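Long-range contact in 6-aminohexanoate-dimer hydrolase (Bacillus anthracis, PDB 4GB7), which probably hydrolyses amide bonds of short 6-aminohexanoate oligomers, such as the linear dimer left by nylon-6 manufacture, as a serine hydrolase of the beta-lactamase clan: residues T378-H391 and Y406-E418. Residues are numbered along the deposited sequence; the frame is centred on the assembly and turned at random.
Sequences TLYIDPKAKMVIVH and YSNMYIDIAHHLE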
ATOM      1  N   THR A 378      -2.791   6.870   0.177  1.00 15.32           N
ATOM      2  CA  THR A 378      -2.028   7.048  -1.048  1.00 17.32           C
ATOM      3  C   THR A 378      -0.557   7.309  -0.732  1.00 16.41           C
ATOM      4  O   THR A 378      -0.247   8.111   0.155  1.00 15.96           O
ATOM      5  CB  THR A 378      -2.528   8.241  -1.898  1.00 19.60           C
ATOM      6  OG1 THR A 378      -3.935   8.098  -2.173  1.00 18.74           O
ATOM      7  CG2 THR A 378      -1.754   8.355  -3.242  1.00 17.50           C
ATOM      8  N   LEU A 379       0.313   6.617  -1.474  1.00 16.21           N
ATOM      9  CA  LEU A 379       1.695   7.076  -1.671  1.00 15.95           C
ATOM     10  C   LEU A 379       1.851   7.465  -3.108  1.00 15.88           C
ATOM     11  O   LEU A 379       1.711   6.608  -4.019  1.00 16.03           O
ATOM     12  CB  LEU A 379       2.715   5.981  -1.318  1.00 15.02           C
ATOM     13  CG  LEU A 379       4.177   6.314  -1.556  1.00 15.70           C
ATOM     14  CD1 LEU A 379       4.716   7.543  -0.811  1.00 18.43           C
ATOM     15  CD2 LEU A 379       5.006   5.053  -1.240  1.00 18.19           C
ATOM     16  N   TYR A 380       2.172   8.702  -3.349  1.00 15.97           N
ATOM     17  CA  TYR A 380       2.159   9.298  -4.717  1.00 14.73           C
ATOM     18  C   TYR A 380       3.543   9.926  -4.992  1.00 15.27           C
ATOM     19  O   TYR A 380       4.040  10.759  -4.209  1.00 15.89           O
ATOM     20  CB  TYR A 380       1.069  10.358  -4.781  1.00 14.81           C
ATOM     21  CG  TYR A 380       0.985  11.167  -6.067  1.00 16.49           C
ATOM     22  CD1 TYR A 380       0.170  10.765  -7.140  1.00 15.40           C
ATOM     23  CD2 TYR A 380       1.676  12.356  -6.213  1.00 15.79           C
ATOM     24  CE1 TYR A 380       0.074  11.515  -8.310  1.00 15.74           C
ATOM     25  CE2 TYR A 380       1.590  13.110  -7.375  1.00 17.27           C
ATOM     26  CZ  TYR A 380       0.760  12.699  -8.414  1.00 17.24           C
ATOM     27  OH  TYR A 380       0.645  13.447  -9.562  1.00 17.58           O
ATOM     28  N   ILE A 381       4.170   9.524  -6.099  1.00 17.20           N
ATOM     29  CA  ILE A 381       5.498   9.992  -6.434  1.00 16.74           C
ATOM     30  C   ILE A 381       5.428  10.666  -7.787  1.00 16.11           C
ATOM     31  O   ILE A 381       5.015  10.034  -8.784  1.00 18.28           O
ATOM     32  CB  ILE A 381       6.509   8.821  -6.468  1.00 16.92           C
ATOM     33  CG1 ILE A 381       6.450   8.066  -5.082  1.00 21.60           C
ATOM     34  CG2 ILE A 381       7.890   9.350  -6.852  1.00 19.21           C
ATOM     35  CD1 ILE A 381       7.311   6.864  -5.038  1.00 24.94           C
ATOM     36  N   ASP A 382       5.881  11.903  -7.836  1.00 15.54           N
ATOM     37  CA  ASP A 382       5.882  12.732  -9.053  1.00 15.67           C
ATOM     38  C   ASP A 382       7.323  13.025  -9.431  1.00 15.27           C
ATOM     39  O   ASP A 382       7.970  13.844  -8.860  1.00 17.82           O
ATOM     40  CB  ASP A 382       5.107  14.028  -8.769  1.00 14.47           C
ATOM     41  CG  ASP A 382       5.155  15.043  -9.896  1.00 17.87           C
ATOM     42  OD1 ASP A 382       5.951  14.866 -10.825  1.00 17.86           O
ATOM     43  OD2 ASP A 382       4.327  16.011  -9.882  1.00 19.39           O
ATOM     44  N   PRO A 383       7.866  12.269 -10.402  1.00 17.18           N
ATOM     45  CA  PRO A 383       9.249  12.480 -10.780  1.00 16.30           C
ATOM     46  C   PRO A 383       9.498  13.765 -11.591  1.00 17.48           C
ATOM     47  O   PRO A 383      10.650  14.205 -11.672  1.00 24.12           O
ATOM     48  CB  PRO A 383       9.573  11.252 -11.589  1.00 20.61           C
ATOM     49  CG  PRO A 383       8.310  10.625 -11.934  1.00 27.49           C
ATOM     50  CD  PRO A 383       7.185  11.280 -11.222  1.00 19.53           C
ATOM     51  N   LYS A 384       8.445  14.385 -12.152  1.00 17.29           N
ATOM     52  CA  LYS A 384       8.639  15.607 -12.926  1.00 19.34           C
ATOM     53  C   LYS A 384       8.899  16.778 -11.953  1.00 19.42           C
ATOM     54  O   LYS A 384       9.816  17.581 -12.180  1.00 21.10           O
ATOM     55  CB  LYS A 384       7.433  15.923 -13.816  1.00 19.94           C
ATOM     56  CG  LYS A 384       7.638  17.096 -14.762  1.00 21.38           C
ATOM     57  CD  LYS A 384       6.478  17.277 -15.722  1.00 24.06           C
ATOM     58  CE  LYS A 384       6.780  18.294 -16.802  1.00 36.91           C
ATOM     59  NZ  LYS A 384       6.300  19.613 -16.326  1.00 48.10           N
ATOM     60  N   ALA A 385       8.045  16.887 -10.934  1.00 18.72           N
ATOM     61  CA  ALA A 385       8.161  17.929  -9.920  1.00 15.29           C
ATOM     62  C   ALA A 385       9.008  17.548  -8.728  1.00 17.74           C
ATOM     63  O   ALA A 385       9.186  18.359  -7.802  1.00 20.23           O
ATOM     64  CB  ALA A 385       6.802  18.424  -9.472  1.00 17.25           C
ATOM     65  N   LYS A 386       9.540  16.331  -8.736  1.00 18.62           N
ATOM     66  CA  LYS A 386      10.351  15.838  -7.640  0.60 19.49           C
ATOM     67  C   LYS A 386       9.581  15.955  -6.309  1.00 18.52           C
ATOM     68  O   LYS A 386      10.067  16.544  -5.360  1.00 17.60           O
ATOM     69  CB  LYS A 386      11.696  16.596  -7.643  0.60 20.93           C
ATOM     70  CG  LYS A 386      12.509  16.342  -8.913  0.60 22.88           C
ATOM     71  CD  LYS A 386      13.250  17.585  -9.408  0.60 31.83           C
ATOM     72  CE  LYS A 386      12.334  18.660 -10.017  0.60 36.10           C
ATOM     73  NZ  LYS A 386      12.413  19.981  -9.300  0.60 32.83           N
HETATM   74  N   MSE A 387       8.351  15.431  -6.285  1.00 16.33           N
HETATM   75  CA  MSE A 387       7.456  15.551  -5.155  1.00 16.99           C
HETATM   76  C   MSE A 387       6.960  14.194  -4.711  1.00 16.49           C
HETATM   77  O   MSE A 387       6.727  13.288  -5.530  1.00 18.21           O
HETATM   78  CB  MSE A 387       6.277  16.458  -5.515  1.00 18.01           C
HETATM   79  CG  MSE A 387       5.373  16.721  -4.392  1.00 18.41           C
HETATM   80 SE   MSE A 387       3.751  17.696  -4.906  0.70 19.06          SE
HETATM   81  CE  MSE A 387       3.098  16.159  -5.965  1.00 21.24           C
ATOM     82  N   VAL A 388       6.912  14.022  -3.400  1.00 14.74           N
ATOM     83  CA  VAL A 388       6.293  12.853  -2.757  1.00 14.23           C
ATOM     84  C   VAL A 388       5.106  13.348  -1.927  1.00 15.45           C
ATOM     85  O   VAL A 388       5.242  14.301  -1.142  1.00 16.49           O
ATOM     86  CB  VAL A 388       7.281  12.135  -1.844  1.00 15.45           C
ATOM     87  CG1 VAL A 388       6.628  10.970  -1.071  1.00 15.99           C
ATOM     88  CG2 VAL A 388       8.490  11.669  -2.636  1.00 17.01           C
ATOM     89  N   ILE A 389       3.969  12.654  -2.041  1.00 14.78           N
ATOM     90  CA  ILE A 389       2.839  12.881  -1.152  1.00 15.60           C
ATOM     91  C   ILE A 389       2.473  11.570  -0.467  1.00 15.59           C
ATOM     92  O   ILE A 389       2.362  10.524  -1.112  1.00 16.47           O
ATOM     93  CB  ILE A 389       1.649  13.492  -1.866  1.00 14.57           C
ATOM     94  CG1 ILE A 389       2.014  14.922  -2.374  1.00 19.62           C
ATOM     95  CG2 ILE A 389       0.374  13.468  -1.034  1.00 17.01           C
ATOM     96  CD1 ILE A 389       0.861  15.635  -3.046  1.00 19.62           C
ATOM     97  N   VAL A 390       2.343  11.650   0.833  1.00 13.92           N
ATOM     98  CA  VAL A 390       1.794  10.588   1.685  1.00 15.32           C
ATOM     99  C   VAL A 390       0.474  11.046   2.206  1.00 14.67           C
ATOM    100  O   VAL A 390       0.376  12.118   2.794  1.00 14.88           O
ATOM    101  CB  VAL A 390       2.724  10.204   2.848  1.00 14.48           C
ATOM    102  CG1 VAL A 390       2.082   9.118   3.717  1.00 15.18           C
ATOM    103  CG2 VAL A 390       4.065   9.670   2.304  1.00 16.44           C
ATOM    104  N   HIS A 391      -0.547  10.215   2.026  1.00 15.61           N
ATOM    105  CA  HIS A 391      -1.912  10.592   2.413  1.00 14.70           C
ATOM    106  C   HIS A 391      -2.498   9.429   3.146  1.00 15.57           C
ATOM    107  O   HIS A 391      -2.639   8.330   2.536  1.00 15.49           O
ATOM    108  CB  HIS A 391      -2.711  10.930   1.137  1.00 16.04           C
ATOM    109  CG  HIS A 391      -3.953  11.735   1.366  1.00 16.01           C
ATOM    110  ND1 HIS A 391      -4.447  12.535   0.417  1.00 14.49           N
ATOM    111  CD2 HIS A 391      -4.799  11.806   2.425  1.00 16.03           C
ATOM    112  CE1 HIS A 391      -5.550  13.160   0.884  1.00 15.85           C
ATOM    113  NE2 HIS A 391      -5.775  12.709   2.117  1.00 16.44           N
ATOM    114  N   TYR A 406      -8.534  14.342  -5.331  1.00 16.92           N
ATOM    115  CA  TYR A 406      -7.191  14.209  -4.834  1.00 18.08           C
ATOM    116  C   TYR A 406      -6.156  14.062  -5.940  1.00 18.17           C
ATOM    117  O   TYR A 406      -5.110  14.710  -5.896  1.00 15.90           O
ATOM    118  CB  TYR A 406      -7.128  13.020  -3.883  1.00 17.53           C
ATOM    119  CG  TYR A 406      -7.743  13.159  -2.498  1.00 17.76           C
ATOM    120  CD1 TYR A 406      -8.118  14.396  -1.963  1.00 16.91           C
ATOM    121  CD2 TYR A 406      -7.938  12.026  -1.717  1.00 15.61           C
ATOM    122  CE1 TYR A 406      -8.588  14.477  -0.691  1.00 18.39           C
ATOM    123  CE2 TYR A 406      -8.414  12.091  -0.441  1.00 18.11           C
ATOM    124  CZ  TYR A 406      -8.763  13.326   0.062  1.00 18.47           C
ATOM    125  OH  TYR A 406      -9.219  13.408   1.344  1.00 19.54           O
ATOM    126  N   SER A 407      -6.442  13.225  -6.943  1.00 19.56           N
ATOM    127  CA  SER A 407      -5.468  13.004  -7.995  1.00 19.00           C
ATOM    128  C   SER A 407      -5.120  14.292  -8.727  1.00 17.11           C
ATOM    129  O   SER A 407      -3.962  14.562  -9.020  1.00 18.66           O
ATOM    130  CB  SER A 407      -5.982  11.955  -8.990  1.00 20.67           C
ATOM    131  OG  SER A 407      -6.114  10.708  -8.341  1.00 22.06           O
ATOM    132  N   ASN A 408      -6.153  15.103  -8.990  1.00 15.22           N
ATOM    133  CA  ASN A 408      -5.965  16.374  -9.640  1.00 17.64           C
ATOM    134  C   ASN A 408      -5.310  17.391  -8.692  1.00 15.79           C
ATOM    135  O   ASN A 408      -4.470  18.183  -9.123  1.00 16.14           O
ATOM    136  CB  ASN A 408      -7.304  16.905 -10.147  1.00 19.23           C
ATOM    137  CG  ASN A 408      -7.672  16.295 -11.497  1.00 17.22           C
ATOM    138  OD1 ASN A 408      -7.056  16.667 -12.518  1.00 21.84           O
ATOM    139  ND2 ASN A 408      -8.632  15.324 -11.507  1.00 19.32           N
HETATM  140  N   MSE A 409      -5.677  17.374  -7.421  1.00 16.87           N
HETATM  141  CA  MSE A 409      -5.084  18.267  -6.402  1.00 16.61           C
HETATM  142  C   MSE A 409      -3.574  18.037  -6.296  1.00 15.53           C
HETATM  143  O   MSE A 409      -2.782  18.982  -6.138  1.00 16.72           O
HETATM  144  CB  MSE A 409      -5.741  17.962  -5.062  1.00 21.26           C
HETATM  145  CG  MSE A 409      -5.249  18.702  -3.855  1.00 22.69           C
HETATM  146 SE   MSE A 409      -6.257  17.914  -2.397  0.70 24.47          SE
HETATM  147  CE  MSE A 409      -5.016  16.525  -1.930  1.00 20.97           C
ATOM    148  N   TYR A 410      -3.141  16.778  -6.434  1.00 15.40           N
ATOM    149  CA  TYR A 410      -1.696  16.521  -6.339  1.00 15.94           C
ATOM    150  C   TYR A 410      -0.917  17.189  -7.489  1.00 15.55           C
ATOM    151  O   TYR A 410       0.201  17.669  -7.315  1.00 16.56           O
ATOM    152  CB  TYR A 410      -1.424  15.042  -6.349  1.00 16.64           C
ATOM    153  CG  TYR A 410      -2.019  14.233  -5.219  1.00 15.27           C
ATOM    154  CD1 TYR A 410      -2.420  14.787  -4.025  1.00 14.81           C
ATOM    155  CD2 TYR A 410      -2.211  12.899  -5.382  1.00 18.20           C
ATOM    156  CE1 TYR A 410      -2.996  13.995  -3.033  1.00 15.21           C
ATOM    157  CE2 TYR A 410      -2.756  12.117  -4.407  1.00 16.99           C
ATOM    158  CZ  TYR A 410      -3.178  12.676  -3.222  1.00 15.73           C
ATOM    159  OH  TYR A 410      -3.733  11.837  -2.251  1.00 18.66           O
ATOM    160  N   ILE A 411      -1.509  17.202  -8.673  1.00 16.14           N
ATOM    161  CA  ILE A 411      -0.953  17.919  -9.814  1.00 16.27           C
ATOM    162  C   ILE A 411      -0.907  19.429  -9.559  1.00 16.12           C
ATOM    163  O   ILE A 411       0.131  20.082  -9.770  1.00 17.34           O
ATOM    164  CB  ILE A 411      -1.709  17.592 -11.126  1.00 17.10           C
ATOM    165  CG1 ILE A 411      -1.658  16.088 -11.448  1.00 17.71           C
ATOM    166  CG2 ILE A 411      -1.090  18.431 -12.263  1.00 16.11           C
ATOM    167  CD1 ILE A 411      -2.530  15.628 -12.608  1.00 18.87           C
ATOM    168  N   ASP A 412      -2.008  20.004  -9.083  1.00 17.05           N
ATOM    169  CA  ASP A 412      -2.010  21.395  -8.763  1.00 17.80           C
ATOM    170  C   ASP A 412      -1.030  21.800  -7.680  1.00 16.43           C
ATOM    171  O   ASP A 412      -0.383  22.862  -7.795  1.00 17.38           O
ATOM    172  CB  ASP A 412      -3.407  21.855  -8.379  1.00 16.43           C
ATOM    173  CG  ASP A 412      -4.378  21.871  -9.574  1.00 22.23           C
ATOM    174  OD1 ASP A 412      -3.941  21.909 -10.769  1.00 20.61           O
ATOM    175  OD2 ASP A 412      -5.590  21.886  -9.291  1.00 24.00           O
ATOM    176  N   ILE A 413      -0.903  20.974  -6.640  1.00 16.27           N
ATOM    177  CA  ILE A 413       0.115  21.235  -5.627  1.00 17.75           C
ATOM    178  C   ILE A 413       1.522  21.239  -6.241  1.00 16.31           C
ATOM    179  O   ILE A 413       2.310  22.131  -5.988  1.00 18.12           O
ATOM    180  CB  ILE A 413       0.033  20.269  -4.412  1.00 16.70           C
ATOM    181  CG1 ILE A 413      -1.263  20.481  -3.653  1.00 16.61           C
ATOM    182  CG2 ILE A 413       1.300  20.430  -3.524  1.00 17.30           C
ATOM    183  CD1 ILE A 413      -1.585  19.365  -2.670  1.00 18.04           C
ATOM    184  N   ALA A 414       1.849  20.208  -7.021  1.00 17.23           N
ATOM    185  CA  ALA A 414       3.141  20.151  -7.688  1.00 15.83           C
ATOM    186  C   ALA A 414       3.415  21.436  -8.509  1.00 15.87           C
ATOM    187  O   ALA A 414       4.511  22.002  -8.473  1.00 18.47           O
ATOM    188  CB  ALA A 414       3.201  18.913  -8.607  1.00 16.79           C
ATOM    189  N   HIS A 415       2.453  21.861  -9.314  1.00 16.36           N
ATOM    190  CA  HIS A 415       2.688  23.008 -10.194  1.00 17.13           C
ATOM    191  C   HIS A 415       2.866  24.286  -9.364  1.00 17.19           C
ATOM    192  O   HIS A 415       3.626  25.165  -9.730  1.00 19.67           O
ATOM    193  CB  HIS A 415       1.532  23.173 -11.161  1.00 16.66           C
ATOM    194  CG  HIS A 415       1.462  22.088 -12.192  1.00 16.85           C
ATOM    195  ND1 HIS A 415       0.458  21.984 -13.084  1.00 20.03           N
ATOM    196  CD2 HIS A 415       2.306  20.991 -12.419  1.00 17.90           C
ATOM    197  CE1 HIS A 415       0.695  20.912 -13.877  1.00 18.29           C
ATOM    198  NE2 HIS A 415       1.808  20.307 -13.449  1.00 20.12           N
ATOM    199  N   HIS A 416       2.140  24.393  -8.261  1.00 18.39           N
ATOM    200  CA  HIS A 416       2.326  25.494  -7.313  1.00 18.37           C
ATOM    201  C   HIS A 416       3.718  25.534  -6.711  1.00 19.47           C
ATOM    202  O   HIS A 416       4.359  26.592  -6.688  1.00 20.82           O
ATOM    203  CB  HIS A 416       1.266  25.428  -6.245  1.00 18.65           C
ATOM    204  CG  HIS A 416       1.443  26.437  -5.153  1.00 21.82           C
ATOM    205  ND1 HIS A 416       1.069  27.723  -5.287  1.00 26.35           N
ATOM    206  CD2 HIS A 416       1.952  26.302  -3.890  1.00 22.77           C
ATOM    207  CE1 HIS A 416       1.327  28.382  -4.147  1.00 32.40           C
ATOM    208  NE2 HIS A 416       1.871  27.509  -3.286  1.00 29.95           N
ATOM    209  N   LEU A 417       4.213  24.385  -6.259  1.00 17.84           N
ATOM    210  CA  LEU A 417       5.534  24.279  -5.655  1.00 19.95           C
ATOM    211  C   LEU A 417       6.636  24.529  -6.686  1.00 22.96           C
ATOM    212  O   LEU A 417       7.722  25.013  -6.344  1.00 23.54           O
ATOM    213  CB  LEU A 417       5.689  22.893  -5.006  1.00 19.46           C
ATOM    214  CG  LEU A 417       4.803  22.599  -3.788  1.00 19.24           C
ATOM    215  CD1 LEU A 417       5.078  21.201  -3.307  1.00 23.71           C
ATOM    216  CD2 LEU A 417       4.971  23.609  -2.652  1.00 24.94           C
ATOM    217  N   GLU A 418       6.367  24.207  -7.950  1.00 19.53           N
ATOM    218  CA  GLU A 418       7.296  24.449  -9.020  1.00 22.18           C
ATOM    219  C   GLU A 418       7.244  25.894  -9.521  1.00 20.88           C
ATOM    220  O   GLU A 418       7.999  26.248 -10.382  1.00 26.77           O
ATOM    221  CB  GLU A 418       7.066  23.444 -10.177  1.00 22.12           C
ATOM    222  CG  GLU A 418       7.452  22.000  -9.899  1.00 24.49           C
ATOM    223  CD  GLU A 418       8.961  21.788  -9.885  1.00 27.22           C
ATOM    224  OE1 GLU A 418       9.532  21.688 -10.978  1.00 30.34           O
ATOM    225  OE2 GLU A 418       9.567  21.727  -8.790  1.00 25.79           O
TER
HETATM  226  O   HOH W   1      -5.184   9.726  -3.728  1.00 24.26           O
HETATM  227  O   HOH W   2       1.813  15.907  -9.234  1.00 19.63           O
HETATM  228  O   HOH W   3       8.337  20.566 -13.066  1.00 28.35           O
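The ring of Y410 presents its edge to one face of Y380, with CD2 of Y410 3.6 Å from CD1 of Y380 and the ring planes at 51°, an edge-to-face pair. CB of Y410 also sits over that face in a CH-pi contact. I389 lies over a face of the Y410 ring through CG2, while its CD1 comes within 3.5 Å of CD1 of Y410; on the opposite face Y406 O stands 3.1 Å above the ring plane, toward the rim. At the phenol edge, H391 ND1 and Y410 OH share a 2.8 Å hydrogen bond. H391 has CG anti to its backbone N (chi1 -161°), which carries the imidazole down to the helix, where CE1 lies over the Y406 ring, 3.3 Å from CZ; these two rings meet obliquely. H391 NE2 is hydrogen-bonded to T110 OG1 on strand 110-117. Selenomethionine M387 lays CE 3.8 Å from CB of A414, which A385 CB also meets. Beyond the G1 beta bulge, a weak K386 NZ to E418 OE2 salt bridge is doubtful, K386 having two conformers; N118 and H117 are their further partners. Helix 406-417 thus covers one face of the antiparallel sheet, as the C-terminal helix does in the beta-lactamase fold. One water links T378 OG1 with Y410 OH; another joins Y380 OH and D382 OD2, which N364 and Q366 also bond. H391 and the first water therefore hold the Y410 hydroxyl, amid apolar packing.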